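PDB 5VIA: pseudoperoxidase, which binds heme b, with the iron held by two axial protein ligands, in a peroxidase-family fold whose peroxidase activity is uncertain. Local coordinates for residues H159-F164 / Y181-R186; L219-V224 / K234-V239. All coordinates share one frame; numbering follows the deposited sequence.

Interaction 1: H159-F164 / Y181-R186. With HEM (protoporphyrin IX containing Fe), chain B.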
# COMPACT_ATOMS: atom_id res chain seq x y z
N HIS A 159 -3.51 -1.99 5.24
CA HIS A 159 -4.77 -1.29 5.57
C HIS A 159 -4.98 -1.10 7.07
O HIS A 159 -5.96 -0.48 7.51
CB HIS A 159 -5.95 -2.02 4.96
CG HIS A 159 -6.11 -1.78 3.50
ND1 HIS A 159 -7.05 -2.43 2.73
CD2 HIS A 159 -5.46 -0.93 2.66
CE1 HIS A 159 -6.97 -2.00 1.49
NE2 HIS A 159 -6.02 -1.10 1.42
N SER A 160 -4.06 -1.63 7.88
CA SER A 160 -4.15 -1.42 9.31
C SER A 160 -3.61 -0.04 9.69
O SER A 160 -3.77 0.39 10.83
CB SER A 160 -3.39 -2.52 10.05
OG SER A 160 -2.01 -2.39 9.80
N VAL A 161 -3.00 0.66 8.74
CA VAL A 161 -2.54 2.04 8.97
C VAL A 161 -3.16 3.00 7.94
O VAL A 161 -3.79 2.56 6.97
CB VAL A 161 -1.00 2.17 8.89
CG1 VAL A 161 -0.33 1.37 10.00
CG2 VAL A 161 -0.49 1.73 7.53
N GLY A 162 -2.95 4.29 8.14
CA GLY A 162 -3.41 5.30 7.21
C GLY A 162 -4.87 5.66 7.37
O GLY A 162 -5.53 5.22 8.31
N GLU A 163 -5.39 6.48 6.46
CA GLU A 163 -6.79 6.87 6.51
C GLU A 163 -7.31 7.26 5.13
O GLU A 163 -6.57 7.28 4.15
CB GLU A 163 -6.98 8.03 7.49
CG GLU A 163 -6.03 9.17 7.28
CD GLU A 163 -6.11 10.20 8.39
OE1 GLU A 163 -7.14 10.89 8.51
OE2 GLU A 163 -5.14 10.32 9.16
N PHE A 164 -8.59 7.60 5.09
CA PHE A 164 -9.26 8.00 3.85
C PHE A 164 -9.12 9.50 3.59
O PHE A 164 -9.10 10.30 4.53
CB PHE A 164 -10.74 7.60 3.93
CG PHE A 164 -10.96 6.13 3.73
CD1 PHE A 164 -10.47 5.19 4.64
CD2 PHE A 164 -11.64 5.67 2.60
CE1 PHE A 164 -10.66 3.83 4.44
CE2 PHE A 164 -11.83 4.29 2.40
CZ PHE A 164 -11.34 3.38 3.32
N TYR A 181 -1.78 4.11 13.20
CA TYR A 181 -0.33 4.23 13.39
C TYR A 181 0.47 2.97 13.70
O TYR A 181 1.67 3.07 13.92
CB TYR A 181 -0.02 5.33 14.42
CG TYR A 181 -0.53 6.70 14.00
CD1 TYR A 181 -0.08 7.30 12.83
CD2 TYR A 181 -1.46 7.37 14.78
CE1 TYR A 181 -0.54 8.56 12.45
CE2 TYR A 181 -1.92 8.62 14.41
CZ TYR A 181 -1.46 9.21 13.24
OH TYR A 181 -1.93 10.45 12.87
N THR A 182 -0.16 1.79 13.69
CA THR A 182 0.58 0.53 13.90
C THR A 182 0.30 -0.47 12.78
O THR A 182 -0.85 -0.91 12.61
CB THR A 182 0.26 -0.11 15.26
OG1 THR A 182 0.50 0.85 16.30
CG2 THR A 182 1.14 -1.30 15.52
N LEU A 183 1.33 -0.82 12.01
CA LEU A 183 1.13 -1.76 10.91
C LEU A 183 1.36 -3.18 11.43
O LEU A 183 2.49 -3.65 11.51
CB LEU A 183 2.06 -1.45 9.73
CG LEU A 183 1.63 -1.91 8.33
CD1 LEU A 183 2.59 -1.42 7.25
CD2 LEU A 183 1.48 -3.43 8.23
N ASN A 184 0.26 -3.83 11.80
CA ASN A 184 0.32 -5.22 12.25
C ASN A 184 -0.87 -6.02 11.72
O ASN A 184 -1.56 -5.58 10.81
CB ASN A 184 0.42 -5.30 13.77
CG ASN A 184 -0.79 -4.72 14.47
OD1 ASN A 184 -1.84 -4.48 13.85
ND2 ASN A 184 -0.66 -4.47 15.77
N ASN A 185 -1.11 -7.18 12.32
CA ASN A 185 -2.15 -8.09 11.82
C ASN A 185 -3.54 -7.78 12.37
O ASN A 185 -4.44 -8.61 12.29
CB ASN A 185 -1.78 -9.54 12.16
CG ASN A 185 -1.70 -9.79 13.64
OD1 ASN A 185 -1.44 -8.87 14.42
ND2 ASN A 185 -1.93 -11.03 14.06
N ARG A 186 -3.73 -6.58 12.92
CA ARG A 186 -5.03 -6.23 13.47
C ARG A 186 -6.09 -6.17 12.37
O ARG A 186 -7.26 -6.44 12.62
CB ARG A 186 -4.95 -4.89 14.22
CG ARG A 186 -6.12 -4.68 15.18
CD ARG A 186 -5.91 -3.49 16.12
NE ARG A 186 -7.20 -3.05 16.66
CZ ARG A 186 -8.03 -2.25 16.00
NH1 ARG A 186 -7.70 -1.79 14.80
NH2 ARG A 186 -9.19 -1.92 16.54
CHA HEM B . -5.55 3.26 1.51
CHB HEM B . -8.42 0.25 -1.03
CHC HEM B . -4.47 -2.41 -2.02
CHD HEM B . -1.80 0.19 1.12
C1A HEM B . -6.62 2.71 0.84
C2A HEM B . -7.91 3.35 0.70
C3A HEM B . -8.70 2.54 -0.00
C4A HEM B . -7.94 1.33 -0.32
CMA HEM B . -10.16 2.81 -0.39
CAA HEM B . -8.27 4.76 1.22
CBA HEM B . -7.58 5.71 0.22
CGA HEM B . -7.79 7.17 0.54
O1A HEM B . -8.97 7.62 0.54
O2A HEM B . -6.79 7.89 0.77
C1B HEM B . -7.61 -0.74 -1.56
C2B HEM B . -8.02 -1.85 -2.39
C3B HEM B . -6.94 -2.59 -2.69
C4B HEM B . -5.79 -1.99 -2.01
CMB HEM B . -9.45 -2.10 -2.87
CAB HEM B . -6.99 -3.86 -3.57
CBB HEM B . -5.94 -4.27 -4.30
C1C HEM B . -3.41 -1.96 -1.26
C2C HEM B . -2.06 -2.53 -1.21
C3C HEM B . -1.32 -1.80 -0.34
C4C HEM B . -2.18 -0.75 0.19
CMC HEM B . -1.61 -3.76 -2.06
CAC HEM B . 0.15 -1.88 0.12
CBC HEM B . 1.05 -2.70 -0.45
C1D HEM B . -2.55 1.25 1.54
C2D HEM B . -2.13 2.25 2.50
C3D HEM B . -3.31 3.21 2.63
C4D HEM B . -4.32 2.70 1.72
CMD HEM B . -0.78 2.33 3.24
CAD HEM B . -3.38 4.49 3.51
CBD HEM B . -2.80 5.61 2.64
CGD HEM B . -2.84 6.94 3.34
O1D HEM B . -2.58 7.99 2.68
O2D HEM B . -3.13 6.95 4.57
NA HEM B . -6.67 1.47 0.21
NB HEM B . -6.25 -0.86 -1.34
NC HEM B . -3.45 -0.87 -0.38
ND HEM B . -3.85 1.54 1.11
FE HEM B . -5.07 0.36 -0.15
O HOH W 1 -2.87 0.87 13.36
O HOH W 2 -2.01 11.01 10.37
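Val161 and Ser160 meet the backbone of 181-186 with two neighbouring side chains. CG1 of Val161 lies against the peptide between Thr182 and Leu183, with CG1 3.4 Å from Leu183 N. The same methyl touches CB of Leu183 at 3.7 Å. It gets there because CG1 stands anti to the carbonyl carbon (chi1 -64°). Ser160 OG lies beside Val161 CG1 along the same side of Leu183, 4.0 Å from Leu183 CG. This OG accepts a weak, bent bond from Asn184 N, 3.4 Å away with 132° at the hydrogen. The main polar partner of OG is Ala157 O. Water 1 adds a bridge: it donates to Ser160 O at 2.7 Å and accepts from Thr182 N. Asn184 OD1 turns back to Arg186 N at 3.0 Å, an Asx turn at the start of helix 186-194. The donor sits above the carbonyl plane, not on a lone pair. Leu183 also packs on Trp266 and Phe270 of helix 263-279. His159 points away from 181-186, and its NE2 binds the heme iron at 2.3 Å, with Cys60 as the other axial ligand. Glu163 N bonds heme O2D at 3.0 Å. This is the proximal histidine loop of a peroxidase-family heme pocket.

Interaction 2: L219-V224 / K234-V239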
# COMPACT_ATOMS: atom_id res chain seq x y z
N LEU A 219 -17.98 0.82 -1.40
CA LEU A 219 -17.45 0.95 -0.05
C LEU A 219 -18.49 0.49 0.96
O LEU A 219 -19.69 0.69 0.78
CB LEU A 219 -17.01 2.38 0.24
CG LEU A 219 -15.87 2.96 -0.60
CD1 LEU A 219 -15.51 4.35 -0.10
CD2 LEU A 219 -14.64 2.07 -0.63
N ARG A 220 -18.02 -0.18 2.01
CA ARG A 220 -18.91 -0.59 3.08
C ARG A 220 -18.36 -0.11 4.41
O ARG A 220 -17.18 0.23 4.52
CB ARG A 220 -19.15 -2.10 3.08
CG ARG A 220 -19.84 -2.62 1.82
CD ARG A 220 -20.37 -4.03 2.04
NE ARG A 220 -20.76 -4.71 0.81
CZ ARG A 220 -20.53 -6.00 0.57
NH1 ARG A 220 -19.92 -6.74 1.48
NH2 ARG A 220 -20.91 -6.56 -0.58
N CYS A 221 -19.22 -0.08 5.42
CA CYS A 221 -18.95 0.71 6.59
C CYS A 221 -19.45 0.06 7.87
O CYS A 221 -20.55 -0.51 7.91
CB CYS A 221 -19.63 2.07 6.41
SG CYS A 221 -19.42 3.22 7.77
N VAL A 222 -18.63 0.13 8.91
CA VAL A 222 -19.08 -0.15 10.27
C VAL A 222 -18.63 0.99 11.18
O VAL A 222 -17.59 1.61 10.94
CB VAL A 222 -18.58 -1.51 10.80
CG1 VAL A 222 -17.09 -1.47 11.11
CG2 VAL A 222 -19.37 -1.92 12.03
N TYR A 223 -19.44 1.30 12.19
CA TYR A 223 -19.07 2.29 13.20
C TYR A 223 -18.71 1.57 14.49
O TYR A 223 -19.50 0.79 15.01
CB TYR A 223 -20.20 3.29 13.44
CG TYR A 223 -20.42 4.23 12.28
CD1 TYR A 223 -19.72 5.43 12.19
CD2 TYR A 223 -21.32 3.92 11.26
CE1 TYR A 223 -19.92 6.29 11.12
CE2 TYR A 223 -21.52 4.77 10.20
CZ TYR A 223 -20.81 5.95 10.13
OH TYR A 223 -21.02 6.80 9.07
N VAL A 224 -17.51 1.85 14.98
CA VAL A 224 -16.97 1.12 16.12
C VAL A 224 -16.68 2.10 17.25
O VAL A 224 -16.14 3.18 17.02
CB VAL A 224 -15.68 0.36 15.72
CG1 VAL A 224 -15.16 -0.46 16.88
CG2 VAL A 224 -15.96 -0.56 14.54
N LYS A 234 -18.06 6.96 18.40
CA LYS A 234 -17.90 6.01 17.29
C LYS A 234 -16.89 6.47 16.23
O LYS A 234 -16.86 7.65 15.85
CB LYS A 234 -19.25 5.71 16.61
CG LYS A 234 -20.28 5.04 17.51
CD LYS A 234 -21.57 4.72 16.74
CE LYS A 234 -22.23 5.97 16.16
NZ LYS A 234 -22.74 6.90 17.20
N ARG A 235 -16.08 5.52 15.77
CA ARG A 235 -15.14 5.73 14.67
C ARG A 235 -15.71 5.06 13.42
O ARG A 235 -16.19 3.93 13.48
CB ARG A 235 -13.79 5.08 15.00
CG ARG A 235 -13.18 5.53 16.32
CD ARG A 235 -12.23 6.70 16.13
NE ARG A 235 -10.98 6.27 15.48
CZ ARG A 235 -9.78 6.73 15.80
NH1 ARG A 235 -9.66 7.64 16.77
NH2 ARG A 235 -8.69 6.30 15.17
N GLN A 236 -15.66 5.76 12.29
CA GLN A 236 -16.17 5.21 11.05
C GLN A 236 -15.08 4.37 10.42
O GLN A 236 -13.97 4.86 10.18
CB GLN A 236 -16.62 6.34 10.10
CG GLN A 236 -17.07 5.88 8.71
CD GLN A 236 -17.51 7.03 7.83
OE1 GLN A 236 -17.00 8.15 7.96
NE2 GLN A 236 -18.48 6.78 6.96
N CYS A 237 -15.38 3.10 10.19
CA CYS A 237 -14.42 2.17 9.61
C CYS A 237 -14.95 1.68 8.27
O CYS A 237 -16.11 1.24 8.18
CB CYS A 237 -14.17 1.00 10.55
SG CYS A 237 -13.63 1.53 12.19
N VAL A 238 -14.12 1.77 7.24
CA VAL A 238 -14.57 1.64 5.86
C VAL A 238 -13.70 0.63 5.12
O VAL A 238 -12.47 0.68 5.23
CB VAL A 238 -14.53 3.01 5.15
CG1 VAL A 238 -15.02 2.88 3.72
CG2 VAL A 238 -15.39 4.04 5.90
N VAL A 239 -14.32 -0.29 4.39
CA VAL A 239 -13.60 -1.33 3.64
C VAL A 239 -14.33 -1.58 2.32
O VAL A 239 -15.56 -1.55 2.28
CB VAL A 239 -13.51 -2.66 4.44
CG1 VAL A 239 -12.74 -3.72 3.67
CG2 VAL A 239 -12.86 -2.44 5.80
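Tyr223 and Gln236 lie along each other over much of their length. They are a non-hydrogen-bonded pair between two antiparallel strands. The two side chains run in the same direction, with ring and amide planes 16° apart. Gln236 CB lies 3.5 Å from Tyr223 CE1, and its extended chain follows the ring out to the hydroxyl, where Gln236 NE2 nears Tyr223 OH at a poor angle for a hydrogen bond. CG of Gln236 starts anti to its backbone N (chi1 175°), which also brings it 3.7 Å from Cys221 SG. The Gln236 chain lies across the cleft between Tyr223 and Cys221, touching both. Lys234 closes the outer end of this face, where its CD touches Tyr223 CB at 3.8 Å. At the inner end Leu219 and Val238 cross obliquely, with Leu219 CB 4.0 Å from Val238 CG1. Val238 also packs on Phe164.

Val222, Val224 and Cys237 lie on the other face. Cys237 lies alongside both valines, with CB against Val222 CG1 and SG 3.9 Å from Val224 CG2, and Phe190 of helix 186-194 touches all three. Arg220 and Val239 continue this face onto helix 241-245. The guanidinium of Arg220 leads away from the pair, to a long, weak ion pair with Glu245.

Six backbone hydrogen bonds join Arg220 to Val239, Val222 to Cys237 and Val224 to Arg235. Arg235 N to Val224 O is the straightest, at 176°. Three CA-H...O contacts fall between these pairs, such as Val238 CA to Arg220 O, and a fourth, Lys234 CA to Val224 O, lies beyond the last. This is a beta hairpin within a three-stranded antiparallel sheet. Its chemistry implies that backbone bonds set the register, while largely apolar side-chain contacts join the hairpin to the helices and loops around it.

Interaction 1 closes in the chain before interaction 2 opens, and their centres lie 14 Å apart. Interaction 1 is nearer the middle of the chain, about 10 Å from its centre against 19 Å for interaction 2. Loop meets loop in the first, strand meets strand in the second. The loop contact buries 266 Å² and joins through a methyl, a weak bond and water. The hairpin buries 576 Å² and is joined by six backbone hydrogen bonds. Both are partly buried: Tyr181 is exposed in the first, and Tyr223, Lys234 and Arg235 in the second. The two touch directly where Phe164 CZ meets Val238 O at 3.5 Å. Helix 186-194 begins within segment 181-186 and packs on the hairpin.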